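Local structure of oligopeptide-binding protein oppA (Lactococcus lactis, 3DRF) at residues A[223-228]-A[236-241]; A[295-300]-A[557-562]; A[399-404]-A[432-437]; A[410-415]-A[465-470]. The protein captures oligopeptides in a voluminous cavity that shuts like a Venus fly-trap, serving the OppABCDF ABC transporter that takes up peptides. All coordinates share one frame; numbering follows the deposited sequence. Where two conformers were deposited one is given.

Contact 1 (A[223-228]-A[236-241])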
loop_
_atom_site.group_PDB
_atom_site.type_symbol
_atom_site.label_atom_id
_atom_site.label_comp_id
_atom_site.label_asym_id
_atom_site.label_seq_id
_atom_site.Cartn_x
_atom_site.Cartn_y
_atom_site.Cartn_z
ATOM N N PRO A 223 -5.360 -18.871 -11.312
ATOM C CA PRO A 223 -6.182 -20.116 -11.389
ATOM C C PRO A 223 -7.606 -19.844 -11.883
ATOM O O PRO A 223 -8.209 -20.755 -12.432
ATOM C CB PRO A 223 -6.152 -20.680 -9.939
ATOM C CG PRO A 223 -5.666 -19.509 -9.070
ATOM C CD PRO A 223 -4.807 -18.614 -9.965
ATOM N N PHE A 224 -8.105 -18.640 -11.732
ATOM C CA PHE A 224 -9.405 -18.220 -12.252
ATOM C C PHE A 224 -9.202 -17.034 -13.206
ATOM O O PHE A 224 -8.239 -16.333 -13.143
ATOM C CB PHE A 224 -10.367 -17.771 -11.115
ATOM C CG PHE A 224 -10.779 -18.905 -10.168
ATOM C CD1 PHE A 224 -11.981 -19.558 -10.345
ATOM C CD2 PHE A 224 -9.942 -19.324 -9.159
ATOM C CE1 PHE A 224 -12.342 -20.619 -9.534
ATOM C CE2 PHE A 224 -10.279 -20.392 -8.309
ATOM C CZ PHE A 224 -11.501 -21.035 -8.498
ATOM N N LYS A 225 -10.118 -16.879 -14.105
ATOM C CA LYS A 225 -10.211 -15.698 -14.966
ATOM C C LYS A 225 -11.517 -14.977 -14.713
ATOM O O LYS A 225 -12.507 -15.589 -14.380
ATOM C CB LYS A 225 -10.086 -16.105 -16.433
ATOM C CG LYS A 225 -11.190 -17.021 -16.926
ATOM C CD LYS A 225 -11.012 -17.398 -18.420
ATOM C CE LYS A 225 -12.239 -18.211 -18.882
ATOM N NZ LYS A 225 -12.176 -18.475 -20.346
ATOM N N PRO A 226 -11.515 -13.661 -14.879
ATOM C CA PRO A 226 -12.722 -12.860 -14.683
ATOM C C PRO A 226 -13.600 -12.931 -15.935
ATOM O O PRO A 226 -13.345 -12.291 -16.905
ATOM C CB PRO A 226 -12.148 -11.431 -14.484
ATOM C CG PRO A 226 -10.869 -11.376 -15.274
ATOM C CD PRO A 226 -10.310 -12.810 -15.177
ATOM N N GLU A 227 -14.615 -13.787 -15.883
ATOM C CA GLU A 227 -15.530 -13.951 -17.014
ATOM C C GLU A 227 -16.371 -12.700 -17.222
ATOM O O GLU A 227 -16.674 -12.335 -18.363
ATOM C CB GLU A 227 -16.433 -15.168 -16.808
ATOM C CG GLU A 227 -17.425 -15.408 -17.943
ATOM C CD GLU A 227 -16.780 -16.025 -19.180
ATOM O OE1 GLU A 227 -15.590 -16.405 -19.121
ATOM O OE2 GLU A 227 -17.476 -16.135 -20.216
ATOM N N ASN A 228 -16.768 -12.064 -16.154
ATOM C CA ASN A 228 -17.470 -10.787 -16.187
ATOM C C ASN A 228 -17.021 -9.853 -15.069
ATOM O O ASN A 228 -16.740 -10.293 -13.954
ATOM C CB ASN A 228 -18.982 -11.004 -16.115
ATOM C CG ASN A 228 -19.769 -9.758 -16.471
ATOM O OD1 ASN A 228 -20.498 -9.212 -15.643
ATOM N ND2 ASN A 228 -19.623 -9.301 -17.710
ATOM N N LYS A 236 -17.121 -11.910 -11.571
ATOM C CA LYS A 236 -17.456 -13.355 -11.627
ATOM C C LYS A 236 -16.249 -14.079 -12.176
ATOM O O LYS A 236 -15.857 -13.919 -13.302
ATOM C CB LYS A 236 -18.700 -13.708 -12.505
ATOM C CG LYS A 236 -19.164 -15.215 -12.250
ATOM C CD LYS A 236 -20.126 -15.796 -13.252
ATOM C CE LYS A 236 -20.146 -17.343 -13.173
ATOM N NZ LYS A 236 -20.305 -18.095 -14.458
ATOM N N TYR A 237 -15.692 -14.914 -11.342
ATOM C CA TYR A 237 -14.561 -15.729 -11.708
ATOM C C TYR A 237 -14.954 -17.187 -12.072
ATOM O O TYR A 237 -15.783 -17.821 -11.387
ATOM C CB TYR A 237 -13.646 -15.810 -10.516
ATOM C CG TYR A 237 -12.767 -14.607 -10.205
ATOM C CD1 TYR A 237 -11.674 -14.313 -11.013
ATOM C CD2 TYR A 237 -12.944 -13.856 -9.055
ATOM C CE1 TYR A 237 -10.787 -13.247 -10.670
ATOM C CE2 TYR A 237 -12.082 -12.811 -8.737
ATOM C CZ TYR A 237 -11.021 -12.527 -9.550
ATOM O OH TYR A 237 -10.111 -11.564 -9.254
ATOM N N VAL A 238 -14.340 -17.709 -13.134
ATOM C CA VAL A 238 -14.473 -19.126 -13.516
ATOM C C VAL A 238 -13.075 -19.680 -13.688
ATOM O O VAL A 238 -12.135 -18.895 -13.805
ATOM C CB VAL A 238 -15.295 -19.295 -14.868
ATOM C CG1 VAL A 238 -16.679 -18.657 -14.665
ATOM C CG2 VAL A 238 -14.550 -18.644 -16.038
ATOM N N PRO A 239 -12.882 -20.991 -13.721
ATOM C CA PRO A 239 -11.507 -21.488 -13.824
ATOM C C PRO A 239 -10.852 -21.055 -15.144
ATOM O O PRO A 239 -11.493 -20.957 -16.160
ATOM C CB PRO A 239 -11.711 -23.004 -13.821
ATOM C CG PRO A 239 -12.961 -23.200 -12.946
ATOM C CD PRO A 239 -13.856 -22.087 -13.449
ATOM N N ASN A 240 -9.561 -20.779 -15.047
ATOM C CA ASN A 240 -8.717 -20.512 -16.211
ATOM C C ASN A 240 -8.112 -21.834 -16.699
ATOM O O ASN A 240 -7.285 -22.367 -16.080
ATOM C CB ASN A 240 -7.596 -19.520 -15.796
ATOM C CG ASN A 240 -6.524 -19.373 -16.851
ATOM O OD1 ASN A 240 -6.676 -19.743 -17.980
ATOM N ND2 ASN A 240 -5.433 -18.790 -16.460
ATOM N N PRO A 241 -8.613 -22.335 -17.829
ATOM C CA PRO A 241 -8.183 -23.659 -18.297
ATOM C C PRO A 241 -6.721 -23.760 -18.708
ATOM O O PRO A 241 -6.159 -24.806 -18.820
ATOM C CB PRO A 241 -9.104 -23.930 -19.529
ATOM C CG PRO A 241 -9.443 -22.650 -19.997
ATOM C CD PRO A 241 -9.577 -21.735 -18.768
HETATM O O HOH W 1 -7.532 -23.302 -13.499
#
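Lys-236 faces two residues of the neighbouring strand at once. Its N donates to Asn-228 O over 2.9 Å, and its O receives the N-H of Glu-227 in a bond bent to 131° at the hydrogen. Two residues opposite one make a classic beta bulge in the antiparallel hairpin of strands 224-230 and 234-239, the first of which borders a five-stranded mixed sheet. Tyr-237 shares a face of the hairpin with Pro-226, and its CD1 lies 3.7 Å from Phe-224 CB; its hydroxyl goes to Met-62 O. Val-238 forms the paired backbone bonds with Lys-225, the shorter being Lys-225 N to Val-238 O at 2.9 Å. Because Lys-225 CG sits between its own N and carbonyl carbon (chi1 63°), the extended chain passes across Val-238, with CE 3.7 Å from Val-238 CG2. Pro-239, which has no N-H to offer, occupies a non-hydrogen-bonded position beside Phe-224; its CG meets Phe-224 CE1 at 4.3 Å. Asn-240 N then reaches Pro-223 O in a nearly straight bond of 2.9 Å. A water donates to both Pro-223 O and Asn-240 O, while Asn-240 ND2 turns to Gly-222 O.

Contact 2 (A[295-300]-A[557-562])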
loop_
_atom_site.group_PDB
_atom_site.type_symbol
_atom_site.label_atom_id
_atom_site.label_comp_id
_atom_site.label_asym_id
_atom_site.label_seq_id
_atom_site.Cartn_x
_atom_site.Cartn_y
_atom_site.Cartn_z
ATOM N N LEU A 295 -10.772 -16.147 11.205
ATOM C CA LEU A 295 -9.335 -16.292 11.024
ATOM C C LEU A 295 -8.649 -14.984 11.365
ATOM O O LEU A 295 -9.278 -13.993 11.337
ATOM C CB LEU A 295 -9.041 -16.684 9.577
ATOM C CG LEU A 295 -9.795 -17.913 9.022
ATOM C CD1 LEU A 295 -9.387 -18.128 7.574
ATOM C CD2 LEU A 295 -9.400 -19.084 9.873
ATOM N N GLY A 296 -7.360 -15.022 11.649
ATOM C CA GLY A 296 -6.584 -13.829 12.039
ATOM C C GLY A 296 -5.170 -13.875 11.501
ATOM O O GLY A 296 -4.652 -14.897 11.169
ATOM N N GLN A 297 -4.564 -12.698 11.437
ATOM C CA GLN A 297 -3.151 -12.585 11.136
ATOM C C GLN A 297 -2.632 -11.221 11.615
ATOM O O GLN A 297 -3.363 -10.285 11.768
ATOM C CB GLN A 297 -2.888 -12.752 9.612
ATOM C CG GLN A 297 -3.458 -11.549 8.773
ATOM C CD GLN A 297 -3.347 -11.623 7.228
ATOM O OE1 GLN A 297 -3.762 -10.732 6.615
ATOM N NE2 GLN A 297 -2.880 -12.710 6.681
ATOM N N GLN A 298 -1.334 -11.157 11.847
ATOM C CA GLN A 298 -0.652 -9.848 11.952
ATOM C C GLN A 298 -0.752 -9.130 10.633
ATOM O O GLN A 298 -0.433 -9.668 9.635
ATOM C CB GLN A 298 0.820 -10.011 12.277
ATOM C CG GLN A 298 1.114 -10.682 13.597
ATOM C CD GLN A 298 2.611 -10.643 13.908
ATOM O OE1 GLN A 298 3.362 -11.268 13.264
ATOM N NE2 GLN A 298 2.985 -9.819 14.842
ATOM N N ALA A 299 -1.298 -7.938 10.651
ATOM C CA ALA A 299 -1.492 -7.168 9.411
ATOM C C ALA A 299 -0.113 -6.584 8.969
ATOM O O ALA A 299 0.633 -6.057 9.739
ATOM C CB ALA A 299 -2.530 -6.101 9.575
ATOM N N MET A 300 0.147 -6.696 7.707
ATOM C CA MET A 300 1.334 -6.033 7.193
ATOM C C MET A 300 0.841 -4.618 6.830
ATOM O O MET A 300 0.384 -4.380 5.746
ATOM C CB MET A 300 1.844 -6.776 5.982
ATOM C CG MET A 300 3.348 -6.677 5.887
ATOM S SD MET A 300 3.945 -8.229 5.190
ATOM C CE MET A 300 2.935 -8.156 3.822
ATOM N N LEU A 557 -5.444 -17.601 6.503
ATOM C CA LEU A 557 -4.729 -16.325 6.572
ATOM C C LEU A 557 -3.235 -16.532 6.899
ATOM O O LEU A 557 -2.537 -15.625 7.273
ATOM C CB LEU A 557 -5.391 -15.332 7.537
ATOM C CG LEU A 557 -6.732 -14.714 7.135
ATOM C CD1 LEU A 557 -7.137 -13.674 8.181
ATOM C CD2 LEU A 557 -6.638 -14.014 5.720
ATOM N N ASP A 558 -2.769 -17.743 6.755
ATOM C CA ASP A 558 -1.385 -18.073 7.032
ATOM C C ASP A 558 -0.497 -17.519 5.914
ATOM O O ASP A 558 -0.810 -17.679 4.753
ATOM C CB ASP A 558 -1.194 -19.579 7.073
ATOM C CG ASP A 558 -1.954 -20.277 8.229
ATOM O OD1 ASP A 558 -2.549 -19.677 9.086
ATOM O OD2 ASP A 558 -1.969 -21.490 8.224
ATOM N N TYR A 559 0.614 -16.895 6.288
ATOM C CA TYR A 559 1.548 -16.427 5.307
ATOM C C TYR A 559 2.317 -17.623 4.773
ATOM O O TYR A 559 2.493 -18.594 5.460
ATOM C CB TYR A 559 2.466 -15.326 5.895
ATOM C CG TYR A 559 1.750 -14.016 6.248
ATOM C CD1 TYR A 559 1.147 -13.275 5.273
ATOM C CD2 TYR A 559 1.673 -13.554 7.571
ATOM C CE1 TYR A 559 0.483 -12.083 5.577
ATOM C CE2 TYR A 559 1.022 -12.369 7.877
ATOM C CZ TYR A 559 0.424 -11.644 6.862
ATOM O OH TYR A 559 -0.236 -10.456 7.086
ATOM N N GLY A 560 2.716 -17.536 3.543
ATOM C CA GLY A 560 3.322 -18.729 2.960
ATOM C C GLY A 560 2.379 -19.768 2.277
ATOM O O GLY A 560 2.825 -20.704 1.671
ATOM N N ALA A 561 1.069 -19.553 2.376
ATOM C CA ALA A 561 0.133 -20.385 1.628
ATOM C C ALA A 561 0.067 -19.900 0.190
ATOM O O ALA A 561 -0.319 -18.805 -0.055
ATOM C CB ALA A 561 -1.258 -20.291 2.299
ATOM N N MET A 562 0.489 -20.745 -0.724
ATOM C CA MET A 562 0.631 -20.325 -2.140
ATOM C C MET A 562 -0.493 -20.767 -3.094
ATOM O O MET A 562 -0.536 -20.350 -4.185
ATOM C CB MET A 562 1.979 -20.807 -2.720
ATOM C CG MET A 562 3.210 -20.233 -2.010
ATOM S SD MET A 562 3.294 -18.432 -2.328
ATOM C CE MET A 562 3.088 -17.776 -0.632
HETATM O O HOH W 2 -2.450 -17.373 10.869
HETATM O O HOH W 3 -1.689 -8.170 6.072
#
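Tyr-559 OH both donates and accepts. As a donor it gives its proton to Gln-298 O over 2.7 Å, the oxygen lying at the ring edge and in the ring plane. As an acceptor it takes a proton from a water 2.9 Å from Tyr-559 OH, and that water accepts in turn from Met-300 N, so the phenol serves Gln-298 O directly and Met-300 N through the water. Gln-297 crosses the tyrosine at about a right angle, yet its amide lies almost parallel to the ring, the planes 11° apart, with Gln-297 NE2 3.5 Å from Tyr-559 CZ. With CG tucked between N and carbonyl carbon (chi1 68°) and the rest of the chain extended, Gln-297 NE2 comes within 3.0 Å of Leu-557 O; this bond is bent, 138° at the hydrogen. Gln-297 OE1 accepts from Asn-544 ND2, which helps to fix the rotation of the amide. Replacing the tyrosine by a phenylalanine would probably deprive Gln-298 O of this donor and break the water link to Met-300 N. Leu-557 CD1 packs 3.8 Å from Leu-295 CB. A water joins Asp-558 OD1 to Gly-296 O, weakly at the glycine. Strand 292-307 is thus met by a loop that follows strand 536-549, its neighbour in the sheet. The loop bends in a type II beta turn from Asp-558 to Ala-561, with Gly-560 at the third position, where positive phi favours glycine.

Contact 3 (A[399-404]-A[432-437]); sequences TGYREK and QWKKIG
Arg-402 leans over the end of helix 422-435 and touches it with one atom after another. Arg-402 CB lies 3.6 Å from Gly-437 O, and CG passes Gly-437 CA at 4.1 Å. CD then comes up to Ile-436 O, and NE donates to the same oxygen: Arg-402 NE to Ile-436 O is 2.9 Å. That oxygen lies in the guanidinium plane, although the N-H arrives from above the carbonyl plane. The chain gets there because CG stands anti to the carbonyl carbon (chi1 -64°) and everything from CG to NE is extended. Beyond the contact NH1 forms a salt bridge with Asp-389 and bonds to Trp-393 O, while NH2 takes Asn-385 OD1. A leucine in its place would probably leave Ile-436 O without this donor and Asp-389 without this countercharge. The backbone adds a straighter bond, Arg-402 N to Gly-437 O at 2.9 Å. Tyr-401 presents its ring edge to Gly-437 C, and Tyr-401 OH touches the extended Lys-434 chain, 3.7 Å from Lys-434 CD. A water donates to Gly-400 O and to Lys-434 O, bridging the loop and the last helical turn. Glycine suits position 437: a CB would clash with Arg-402 CG, and the positive phi favours glycine. Gly-437 is the C-prime residue of a Schellman motif, in which Gly-437 N bonds to Lys-434 O and the N of the next residue, Val-438, to Trp-433 O, and the helix ends against strand 401-404.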
loop_
_atom_site.group_PDB
_atom_site.type_symbol
_atom_site.label_atom_id
_atom_site.label_comp_id
_atom_site.label_asym_id
_atom_site.label_seq_id
_atom_site.Cartn_x
_atom_site.Cartn_y
_atom_site.Cartn_z
ATOM N N THR A 399 -9.885 34.104 22.006
ATOM C CA THR A 399 -10.389 33.145 20.978
ATOM C C THR A 399 -10.110 31.704 21.376
ATOM O O THR A 399 -10.733 30.796 20.870
ATOM C CB THR A 399 -9.717 33.346 19.638
ATOM O OG1 THR A 399 -8.321 33.050 19.791
ATOM C CG2 THR A 399 -9.896 34.760 19.068
ATOM N N GLY A 400 -9.151 31.483 22.249
ATOM C CA GLY A 400 -8.712 30.127 22.594
ATOM C C GLY A 400 -7.731 29.450 21.626
ATOM O O GLY A 400 -7.440 28.323 21.794
ATOM N N TYR A 401 -7.263 30.217 20.670
ATOM C CA TYR A 401 -6.310 29.681 19.690
ATOM C C TYR A 401 -5.027 30.512 19.663
ATOM O O TYR A 401 -5.007 31.683 19.997
ATOM C CB TYR A 401 -6.948 29.618 18.298
ATOM C CG TYR A 401 -8.164 28.707 18.247
ATOM C CD1 TYR A 401 -8.046 27.340 18.369
ATOM C CD2 TYR A 401 -9.425 29.231 18.148
ATOM C CE1 TYR A 401 -9.142 26.509 18.297
ATOM C CE2 TYR A 401 -10.515 28.426 18.112
ATOM C CZ TYR A 401 -10.371 27.066 18.205
ATOM O OH TYR A 401 -11.479 26.214 18.177
ATOM N N ARG A 402 -3.971 29.841 19.238
ATOM C CA ARG A 402 -2.635 30.429 19.180
ATOM C C ARG A 402 -2.360 31.208 17.908
ATOM O O ARG A 402 -2.985 30.962 16.915
ATOM C CB ARG A 402 -1.588 29.332 19.358
ATOM C CG ARG A 402 -1.640 28.643 20.775
ATOM C CD ARG A 402 -0.683 27.450 20.792
ATOM N NE ARG A 402 -0.729 26.749 22.086
ATOM C CZ ARG A 402 -0.079 27.128 23.176
ATOM N NH1 ARG A 402 0.721 28.151 23.104
ATOM N NH2 ARG A 402 -0.139 26.428 24.283
ATOM N N GLU A 403 -1.430 32.161 18.020
ATOM C CA GLU A 403 -1.067 33.054 16.925
ATOM C C GLU A 403 0.451 33.326 16.978
ATOM O O GLU A 403 1.038 33.310 17.994
ATOM C CB GLU A 403 -1.793 34.400 17.064
ATOM C CG GLU A 403 -3.322 34.330 17.154
ATOM C CD GLU A 403 -3.976 35.686 17.342
ATOM O OE1 GLU A 403 -3.245 36.659 17.269
ATOM O OE2 GLU A 403 -5.135 35.726 17.515
ATOM N N LYS A 404 1.017 33.614 15.819
ATOM C CA LYS A 404 2.407 34.006 15.700
ATOM C C LYS A 404 2.465 35.162 14.714
ATOM O O LYS A 404 2.130 34.985 13.569
ATOM C CB LYS A 404 3.270 32.850 15.221
ATOM C CG LYS A 404 4.777 33.246 15.120
ATOM C CD LYS A 404 5.621 32.158 14.521
ATOM C CE LYS A 404 5.952 31.145 15.583
ATOM N NZ LYS A 404 7.048 30.161 15.174
ATOM N N GLN A 432 -9.144 17.493 20.702
ATOM C CA GLN A 432 -7.831 17.478 21.351
ATOM C C GLN A 432 -6.951 18.655 20.857
ATOM O O GLN A 432 -6.271 19.276 21.628
ATOM C CB GLN A 432 -7.082 16.131 21.126
ATOM C CG GLN A 432 -7.868 14.861 21.492
ATOM C CD GLN A 432 -8.520 14.925 22.883
ATOM O OE1 GLN A 432 -7.880 15.178 23.852
ATOM N NE2 GLN A 432 -9.790 14.686 22.911
ATOM N N TRP A 433 -7.010 18.945 19.572
ATOM C CA TRP A 433 -6.234 20.033 19.019
ATOM C C TRP A 433 -6.690 21.418 19.560
ATOM O O TRP A 433 -5.891 22.253 19.794
ATOM C CB TRP A 433 -6.284 19.904 17.473
ATOM C CG TRP A 433 -5.418 18.711 17.006
ATOM C CD1 TRP A 433 -4.314 18.270 17.587
ATOM C CD2 TRP A 433 -5.690 17.819 15.927
ATOM N NE1 TRP A 433 -3.812 17.178 16.936
ATOM C CE2 TRP A 433 -4.645 16.879 15.901
ATOM C CE3 TRP A 433 -6.682 17.751 14.960
ATOM C CZ2 TRP A 433 -4.564 15.861 14.941
ATOM C CZ3 TRP A 433 -6.621 16.707 13.987
ATOM C CH2 TRP A 433 -5.576 15.768 14.006
ATOM N N LYS A 434 -7.983 21.556 19.779
ATOM C CA LYS A 434 -8.496 22.772 20.435
ATOM C C LYS A 434 -7.881 22.934 21.847
ATOM O O LYS A 434 -7.575 24.029 22.231
ATOM C CB LYS A 434 -10.016 22.731 20.455
ATOM C CG LYS A 434 -10.651 23.983 21.127
ATOM C CD LYS A 434 -12.166 23.936 20.976
ATOM C CE LYS A 434 -12.864 25.227 21.519
ATOM N NZ LYS A 434 -14.343 25.004 21.624
ATOM N N LYS A 435 -7.707 21.839 22.574
ATOM C CA LYS A 435 -7.041 21.892 23.895
ATOM C C LYS A 435 -5.641 22.483 23.831
ATOM O O LYS A 435 -5.189 23.043 24.801
ATOM C CB LYS A 435 -6.957 20.515 24.582
ATOM C CG LYS A 435 -8.307 19.822 24.863
ATOM C CD LYS A 435 -8.064 18.382 25.394
ATOM C CE LYS A 435 -9.345 17.641 25.617
ATOM N NZ LYS A 435 -9.051 16.335 26.145
ATOM N N ILE A 436 -4.957 22.348 22.711
ATOM C CA ILE A 436 -3.596 22.944 22.569
ATOM C C ILE A 436 -3.566 24.220 21.727
ATOM O O ILE A 436 -2.555 24.659 21.348
ATOM C CB ILE A 436 -2.524 21.936 22.041
ATOM C CG1 ILE A 436 -2.888 21.460 20.615
ATOM C CG2 ILE A 436 -2.356 20.698 23.058
ATOM C CD1 ILE A 436 -1.728 20.795 19.852
ATOM N N GLY A 437 -4.727 24.782 21.467
ATOM C CA GLY A 437 -4.859 26.060 20.785
ATOM C C GLY A 437 -4.637 26.040 19.274
ATOM O O GLY A 437 -4.313 27.003 18.690
HETATM O O HOH W 4 -8.139 26.501 23.469
#

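Contact 4 (A[410-415]-A[465-470])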
loop_
_atom_site.group_PDB
_atom_site.type_symbol
_atom_site.label_atom_id
_atom_site.label_comp_id
_atom_site.label_asym_id
_atom_site.label_seq_id
_atom_site.Cartn_x
_atom_site.Cartn_y
_atom_site.Cartn_z
ATOM N N SER A 410 -4.460 27.874 12.315
ATOM C CA SER A 410 -5.649 27.215 11.784
ATOM C C SER A 410 -5.212 26.303 10.645
ATOM O O SER A 410 -4.357 26.679 9.844
ATOM C CB SER A 410 -6.660 28.246 11.278
ATOM O OG SER A 410 -6.987 29.172 12.303
ATOM N N LEU A 411 -5.766 25.104 10.623
ATOM C CA LEU A 411 -5.389 24.061 9.638
ATOM C C LEU A 411 -6.620 23.299 9.154
ATOM O O LEU A 411 -7.574 23.134 9.841
ATOM C CB LEU A 411 -4.375 23.055 10.250
ATOM C CG LEU A 411 -3.103 23.731 10.824
ATOM C CD1 LEU A 411 -2.281 22.736 11.679
ATOM C CD2 LEU A 411 -2.242 24.247 9.724
ATOM N N VAL A 412 -6.476 22.788 7.947
ATOM C CA VAL A 412 -7.502 21.955 7.328
ATOM C C VAL A 412 -7.119 20.479 7.432
ATOM O O VAL A 412 -6.078 20.087 6.997
ATOM C CB VAL A 412 -7.677 22.343 5.824
ATOM C CG1 VAL A 412 -8.598 21.335 5.130
ATOM C CG2 VAL A 412 -8.196 23.802 5.666
ATOM N N TYR A 413 -8.049 19.702 7.946
ATOM C CA TYR A 413 -7.871 18.256 8.150
ATOM C C TYR A 413 -8.727 17.498 7.143
ATOM O O TYR A 413 -9.936 17.467 7.247
ATOM C CB TYR A 413 -8.351 17.914 9.538
ATOM C CG TYR A 413 -8.293 16.433 10.026
ATOM C CD1 TYR A 413 -7.455 15.461 9.445
ATOM C CD2 TYR A 413 -9.072 16.029 11.119
ATOM C CE1 TYR A 413 -7.431 14.161 9.948
ATOM C CE2 TYR A 413 -9.035 14.787 11.605
ATOM C CZ TYR A 413 -8.209 13.845 11.003
ATOM O OH TYR A 413 -8.141 12.570 11.471
ATOM N N ALA A 414 -8.059 16.907 6.166
ATOM C CA ALA A 414 -8.731 16.054 5.159
ATOM C C ALA A 414 -8.970 14.615 5.725
ATOM O O ALA A 414 -8.345 13.667 5.327
ATOM C CB ALA A 414 -7.904 15.995 3.839
ATOM N N ALA A 415 -9.832 14.504 6.712
ATOM C CA ALA A 415 -10.207 13.230 7.288
ATOM C C ALA A 415 -11.062 12.465 6.270
ATOM O O ALA A 415 -11.795 13.018 5.483
ATOM C CB ALA A 415 -10.965 13.450 8.609
ATOM N N ASP A 465 -4.421 22.670 -0.578
ATOM C CA ASP A 465 -5.647 23.018 0.186
ATOM C C ASP A 465 -6.024 22.069 1.326
ATOM O O ASP A 465 -7.124 21.994 1.751
ATOM C CB ASP A 465 -6.814 23.163 -0.794
ATOM C CG ASP A 465 -7.204 21.832 -1.482
ATOM O OD1 ASP A 465 -6.534 20.805 -1.267
ATOM O OD2 ASP A 465 -8.192 21.836 -2.228
ATOM N N TRP A 466 -5.031 21.305 1.739
ATOM C CA TRP A 466 -5.110 20.507 2.954
ATOM C C TRP A 466 -3.782 20.644 3.718
ATOM O O TRP A 466 -2.760 20.908 3.164
ATOM C CB TRP A 466 -5.441 19.025 2.648
ATOM C CG TRP A 466 -4.312 18.328 1.873
ATOM C CD1 TRP A 466 -4.114 18.348 0.536
ATOM C CD2 TRP A 466 -3.282 17.488 2.433
ATOM N NE1 TRP A 466 -3.006 17.568 0.205
ATOM C CE2 TRP A 466 -2.482 17.052 1.359
ATOM C CE3 TRP A 466 -2.951 17.099 3.726
ATOM C CZ2 TRP A 466 -1.360 16.250 1.542
ATOM C CZ3 TRP A 466 -1.835 16.317 3.904
ATOM C CH2 TRP A 466 -1.066 15.877 2.818
ATOM N N ASP A 467 -3.891 20.459 5.030
ATOM C CA ASP A 467 -2.747 20.487 5.919
ATOM C C ASP A 467 -2.420 19.158 6.614
ATOM O O ASP A 467 -1.269 18.822 6.729
ATOM C CB ASP A 467 -2.956 21.579 7.001
ATOM C CG ASP A 467 -3.129 22.963 6.388
ATOM O OD1 ASP A 467 -2.181 23.370 5.751
ATOM O OD2 ASP A 467 -4.189 23.553 6.573
ATOM N N ILE A 468 -3.457 18.483 7.092
ATOM C CA ILE A 468 -3.313 17.206 7.827
ATOM C C ILE A 468 -4.227 16.227 7.109
ATOM O O ILE A 468 -5.314 16.557 6.734
ATOM C CB ILE A 468 -3.823 17.352 9.285
ATOM C CG1 ILE A 468 -3.070 18.471 10.054
ATOM C CG2 ILE A 468 -3.701 16.000 10.077
ATOM C CD1 ILE A 468 -3.802 18.849 11.404
ATOM N N THR A 469 -3.774 14.990 6.941
ATOM C CA THR A 469 -4.631 13.893 6.479
ATOM C C THR A 469 -4.136 12.611 7.164
ATOM O O THR A 469 -3.139 12.575 7.761
ATOM C CB THR A 469 -4.704 13.809 4.918
ATOM O OG1 THR A 469 -5.824 12.970 4.577
ATOM C CG2 THR A 469 -3.453 13.148 4.354
ATOM N N ASP A 470 -4.925 11.556 6.992
ATOM C CA ASP A 470 -4.621 10.199 7.484
ATOM C C ASP A 470 -4.481 9.284 6.297
ATOM O O ASP A 470 -5.299 9.316 5.424
ATOM C CB ASP A 470 -5.780 9.683 8.350
ATOM C CG ASP A 470 -6.039 10.564 9.569
ATOM O OD1 ASP A 470 -5.059 10.863 10.255
ATOM O OD2 ASP A 470 -7.169 10.907 9.804
HETATM O O HOH W 5 -5.790 11.529 12.799
#
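Parallel beta pairing sets Tyr-413 of strand 407-414 beside Ile-468 of strand 468-474. Val-412 O accepts twice, from Asp-467 N at 3.0 Å and from Ile-468 N, and Ala-414 N reaches Ile-468 O at 2.8 Å. Just ahead of the second strand a side chain takes over from the backbone: Asp-467 OD2 accepts from Val-412 N at 2.8 Å, through its anti lone pair and nearly straight at 172°. Its other oxygen forms a salt bridge with Arg-323, so the carboxylate is pinned at both ends. Tyr-413 and Ile-468 project from one face of the sheet, Tyr-413 CD1 3.8 Å from Ile-468 CG2, and Leu-411 CD1 meets Ile-468 CD1 at 4.2 Å. Tyr-413 has CG anti to N (chi1 179°), which sends the ring along the strand pair to Asp-470. There Tyr-413 OH donates to Asp-470 OD2 in a short bond of 2.5 Å, on the syn lone pair, the ring and carboxylate planes 88° apart. A water donates to both this hydroxyl and Asp-470 OD1. Ala-415 CB sits over the centre of one ring face. Thr-469 OG1 gives its proton to Ala-414 O at 2.7 Å and accepts from Trp-453. Asp-470 N, in contrast, is buried without a partner, probably because an inverse gamma turn centred on Ala-414, its bond weak, takes the first strand away. With 439-442 on the far side of 407-414 and antiparallel 292-307 beyond 468-474, the strand order is consistent with a lobe of the type II periplasmic binding protein fold.

How the contacts relate
Contact 1 comes first along the chain, in a five-stranded sheet separate from the one reached by the other three. Contacts 2, 3 and 4 share a branched mixed sheet, in which strand 292-307 of contact 2 neighbours strand 468-474 of contact 4. The long span between the segments of contact 2 contains both later contacts, whose own segments alternate. Contacts 3 and 4 have centres about 16 Å apart and touch where Trp-433 packs on Tyr-413. Contact 1 lies on the opposite side of the chain's centre from both, its centre about 42 Å from that of contact 4 and about 56 Å from that of contact 3. This spread is consistent with a two-lobed receptor whose lobes close around a peptide.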